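Local coordinates for protein aerobactin synthase IucC (Klebsiella pneumoniae, PDB 6CN7) that probably catalyses the ATP-dependent attachment of a second N-acetyl-N-hydroxylysine to citryl-N-acetyl-N-hydroxylysine, completing the siderophore aerobactin, at residues F250-T262 and N265-L278. The protein carries 5 engineered substitutions. Numbering follows the deposited sequence.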
# COMPACT_ATOMS: atom_id res chain seq x y z
N PHE A 250 -0.98 -4.73 -19.00
CA PHE A 250 -1.11 -4.77 -20.45
C PHE A 250 -2.36 -4.01 -20.86
O PHE A 250 -3.31 -3.86 -20.08
CB PHE A 250 -1.22 -6.20 -20.99
CG PHE A 250 -0.03 -7.06 -20.70
CD1 PHE A 250 1.10 -7.01 -21.50
CD2 PHE A 250 -0.04 -7.95 -19.63
CE1 PHE A 250 2.19 -7.82 -21.24
CE2 PHE A 250 1.04 -8.75 -19.37
CZ PHE A 250 2.16 -8.69 -20.17
N GLY A 251 -2.36 -3.53 -22.09
CA GLY A 251 -3.57 -3.12 -22.76
C GLY A 251 -3.87 -1.64 -22.67
O GLY A 251 -3.00 -0.80 -22.46
N ASP A 252 -5.15 -1.34 -22.82
CA ASP A 252 -5.63 0.03 -22.94
C ASP A 252 -5.60 0.74 -21.59
O ASP A 252 -5.43 0.14 -20.53
CB ASP A 252 -7.04 0.05 -23.51
CG ASP A 252 -7.09 -0.43 -24.95
OD1 ASP A 252 -6.06 -0.34 -25.64
OD2 ASP A 252 -8.16 -0.91 -25.38
N LEU A 253 -5.80 2.06 -21.65
CA LEU A 253 -5.87 2.90 -20.46
C LEU A 253 -7.32 3.06 -20.03
O LEU A 253 -8.21 3.26 -20.86
CB LEU A 253 -5.25 4.27 -20.75
CG LEU A 253 -3.75 4.29 -21.07
CD1 LEU A 253 -3.32 5.69 -21.49
CD2 LEU A 253 -2.95 3.82 -19.87
N TRP A 254 -7.55 2.96 -18.73
CA TRP A 254 -8.90 2.97 -18.18
C TRP A 254 -9.10 4.19 -17.28
O TRP A 254 -8.14 4.72 -16.71
CB TRP A 254 -9.18 1.69 -17.39
CG TRP A 254 -9.25 0.47 -18.26
CD1 TRP A 254 -8.20 -0.30 -18.67
CD2 TRP A 254 -10.42 -0.10 -18.85
NE1 TRP A 254 -8.65 -1.32 -19.46
CE2 TRP A 254 -10.01 -1.22 -19.59
CE3 TRP A 254 -11.78 0.23 -18.81
CZ2 TRP A 254 -10.91 -2.02 -20.29
CZ3 TRP A 254 -12.67 -0.56 -19.51
CH2 TRP A 254 -12.23 -1.67 -20.24
N LEU A 255 -10.35 4.61 -17.16
CA LEU A 255 -10.72 5.82 -16.44
C LEU A 255 -11.82 5.47 -15.45
O LEU A 255 -12.77 4.77 -15.79
CB LEU A 255 -11.21 6.90 -17.42
CG LEU A 255 -11.75 8.21 -16.85
CD1 LEU A 255 -10.63 9.03 -16.24
CD2 LEU A 255 -12.45 8.98 -17.95
N ALA A 256 -11.67 5.95 -14.21
CA ALA A 256 -12.61 5.60 -13.15
C ALA A 256 -13.89 6.41 -13.27
O ALA A 256 -13.88 7.59 -13.63
CB ALA A 256 -11.97 5.84 -11.78
N GLN A 257 -15.01 5.76 -12.97
CA GLN A 257 -16.30 6.43 -12.88
C GLN A 257 -16.55 6.85 -11.43
O GLN A 257 -15.73 6.63 -10.54
CB GLN A 257 -17.42 5.51 -13.37
CG GLN A 257 -17.26 5.03 -14.81
CD GLN A 257 -18.38 4.09 -15.23
OE1 GLN A 257 -19.35 3.89 -14.49
NE2 GLN A 257 -18.25 3.51 -16.41
N GLN A 258 -17.71 7.48 -11.20
CA GLN A 258 -18.07 7.87 -9.84
C GLN A 258 -18.11 6.66 -8.90
O GLN A 258 -17.76 6.79 -7.72
CB GLN A 258 -19.43 8.58 -9.84
CG GLN A 258 -19.40 9.98 -10.45
CD GLN A 258 -18.64 10.97 -9.59
OE1 GLN A 258 -17.78 11.71 -10.09
NE2 GLN A 258 -18.96 11.02 -8.30
N SER A 259 -18.52 5.50 -9.41
CA SER A 259 -18.56 4.29 -8.59
C SER A 259 -17.18 3.75 -8.26
O SER A 259 -17.07 2.86 -7.41
CB SER A 259 -19.38 3.21 -9.29
OG SER A 259 -18.73 2.76 -10.46
N LEU A 260 -16.13 4.24 -8.93
CA LEU A 260 -14.75 3.93 -8.58
C LEU A 260 -14.35 2.51 -8.98
O LEU A 260 -13.23 2.30 -9.48
CB LEU A 260 -14.52 4.15 -7.08
CG LEU A 260 -13.07 4.13 -6.60
CD1 LEU A 260 -12.23 5.19 -7.30
CD2 LEU A 260 -13.03 4.33 -5.10
N ARG A 261 -15.22 1.53 -8.77
CA ARG A 261 -14.93 0.16 -9.17
C ARG A 261 -15.21 -0.09 -10.65
O ARG A 261 -14.62 -1.02 -11.22
CB ARG A 261 -15.74 -0.83 -8.33
CG ARG A 261 -15.25 -0.99 -6.89
CD ARG A 261 -16.10 -2.02 -6.16
NE ARG A 261 -16.05 -3.32 -6.83
CZ ARG A 261 -16.91 -4.31 -6.62
NH1 ARG A 261 -17.91 -4.16 -5.76
NH2 ARG A 261 -16.77 -5.46 -7.27
N THR A 262 -16.09 0.69 -11.26
CA THR A 262 -16.43 0.53 -12.67
C THR A 262 -15.62 1.52 -13.49
O THR A 262 -15.62 2.72 -13.20
CB THR A 262 -17.93 0.73 -12.90
OG1 THR A 262 -18.67 -0.15 -12.05
CG2 THR A 262 -18.29 0.45 -14.36
N ASN A 265 -13.22 2.70 -20.73
CA ASN A 265 -12.05 2.60 -21.58
C ASN A 265 -11.80 3.94 -22.26
O ASN A 265 -12.65 4.42 -23.02
CB ASN A 265 -12.23 1.50 -22.62
CG ASN A 265 -10.94 1.15 -23.34
OD1 ASN A 265 -10.13 2.03 -23.64
ND2 ASN A 265 -10.75 -0.13 -23.62
N ALA A 266 -10.65 4.55 -21.98
CA ALA A 266 -10.31 5.85 -22.54
C ALA A 266 -9.51 5.76 -23.83
O ALA A 266 -9.45 6.74 -24.58
CB ALA A 266 -9.52 6.67 -21.52
N SER A 267 -8.91 4.61 -24.12
CA SER A 267 -8.11 4.46 -25.33
C SER A 267 -8.98 4.12 -26.54
O SER A 267 -8.77 4.66 -27.63
CB SER A 267 -7.05 3.37 -25.14
OG SER A 267 -6.20 3.66 -24.05
N ARG A 268 -9.97 3.24 -26.36
CA ARG A 268 -10.80 2.77 -27.47
C ARG A 268 -12.23 2.62 -26.97
O ARG A 268 -12.49 1.83 -26.06
CB ARG A 268 -10.27 1.44 -28.01
CG ARG A 268 -8.80 1.49 -28.44
CD ARG A 268 -8.37 0.15 -29.01
NE ARG A 268 -8.61 -0.94 -28.07
CZ ARG A 268 -8.86 -2.20 -28.41
NH1 ARG A 268 -8.92 -2.55 -29.69
NH2 ARG A 268 -9.06 -3.12 -27.47
N GLN A 269 -13.15 3.37 -27.57
CA GLN A 269 -14.55 3.40 -27.13
C GLN A 269 -15.25 2.15 -27.67
O GLN A 269 -15.75 2.13 -28.79
CB GLN A 269 -15.23 4.67 -27.61
N GLY A 270 -15.29 1.10 -26.85
CA GLY A 270 -15.69 -0.21 -27.32
C GLY A 270 -17.05 -0.74 -26.89
O GLY A 270 -17.45 -1.82 -27.34
N GLY A 271 -17.76 -0.02 -26.03
CA GLY A 271 -19.10 -0.41 -25.65
C GLY A 271 -19.19 -1.28 -24.40
O GLY A 271 -20.32 -1.57 -23.96
N LEU A 272 -18.07 -1.70 -23.82
CA LEU A 272 -18.07 -2.47 -22.58
C LEU A 272 -17.26 -1.72 -21.53
O LEU A 272 -16.08 -1.40 -21.76
CB LEU A 272 -17.48 -3.87 -22.80
CG LEU A 272 -18.31 -4.87 -23.61
CD1 LEU A 272 -17.53 -6.17 -23.79
CD2 LEU A 272 -19.65 -5.14 -22.95
N ASP A 273 -17.88 -1.45 -20.39
CA ASP A 273 -17.14 -1.03 -19.21
C ASP A 273 -16.73 -2.26 -18.41
O ASP A 273 -17.27 -3.35 -18.58
CB ASP A 273 -17.98 -0.09 -18.34
CG ASP A 273 -18.31 1.21 -19.04
OD1 ASP A 273 -17.56 1.60 -19.96
OD2 ASP A 273 -19.32 1.86 -18.67
N ILE A 274 -15.77 -2.06 -17.51
CA ILE A 274 -15.26 -3.14 -16.67
C ILE A 274 -15.43 -2.72 -15.22
O ILE A 274 -15.24 -1.56 -14.87
CB ILE A 274 -13.79 -3.47 -16.98
CG1 ILE A 274 -13.39 -4.77 -16.29
CG2 ILE A 274 -12.87 -2.32 -16.55
CD1 ILE A 274 -12.06 -5.33 -16.73
N LYS A 275 -15.80 -3.69 -14.38
CA LYS A 275 -15.96 -3.47 -12.95
C LYS A 275 -15.07 -4.46 -12.21
O LYS A 275 -15.19 -5.68 -12.43
CB LYS A 275 -17.42 -3.63 -12.52
CG LYS A 275 -17.65 -3.40 -11.04
CD LYS A 275 -19.12 -3.52 -10.67
CE LYS A 275 -19.33 -3.27 -9.19
NZ LYS A 275 -20.77 -3.35 -8.80
N LEU A 276 -14.20 -3.95 -11.35
CA LEU A 276 -13.19 -4.77 -10.70
C LEU A 276 -13.30 -4.65 -9.19
O LEU A 276 -13.80 -3.64 -8.68
CB LEU A 276 -11.79 -4.35 -11.16
CG LEU A 276 -11.53 -4.55 -12.66
CD1 LEU A 276 -10.31 -3.78 -13.13
CD2 LEU A 276 -11.38 -6.03 -12.97
N PRO A 277 -12.85 -5.65 -8.43
CA PRO A 277 -12.92 -5.55 -6.97
C PRO A 277 -11.94 -4.52 -6.41
O PRO A 277 -10.79 -4.42 -6.86
CB PRO A 277 -12.57 -6.96 -6.49
CG PRO A 277 -12.73 -7.84 -7.69
CD PRO A 277 -12.42 -6.99 -8.87
N LEU A 278 -12.41 -3.77 -5.42
CA LEU A 278 -11.56 -2.88 -4.62
C LEU A 278 -11.88 -3.19 -3.16
O LEU A 278 -12.93 -2.77 -2.65
CB LEU A 278 -11.80 -1.41 -4.95
CG LEU A 278 -11.30 -0.90 -6.31
CD1 LEU A 278 -11.73 0.55 -6.53
CD2 LEU A 278 -9.79 -1.02 -6.42
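The six-membered ring of W254 sits between I274 and N265. CG2 of I274 lies 3.7 Å from its centroid, and CB of N265 covers the opposite face at 4.0 Å, both as CH-pi contacts. Beside this sandwich, OD2 of D252 takes two good bonds and a weak third from R268 NH2: R268 NE approaches on the syn side at 2.7 Å, forming a salt bridge, while ND2 of N265 comes in on the anti side, nearly straight at 172°. R268 also reaches the carbonyl of A193 through NH2. N265 swings its CG away from its own N (chi1 -168°), and at the bend after strand 262-265 its OD1 accepts from S267 N, closing an Asx turn, and from R268 N, an Asx motif; S267 OG accepts a hydrogen bond from L253 N at 2.9 Å.

At the far end R261 bends at chi3 (59°), and its NE meets L276 O at 2.9 Å; L276 O lies in the guanidinium plane, while NE stands above the plane of that carbonyl. K275 CE lies over the guanidinium face, and L276 N returns a bond to R261 O. V351 and W353 of strand 350-355 pack on I274, and L168 on W254. Through the non-hydrogen-bonded pairs W254-N265 and T262-K275, strands 252-256, 262-265 and 272-275 form an antiparallel meander within the large antiparallel sheet of the IucA/IucC family region.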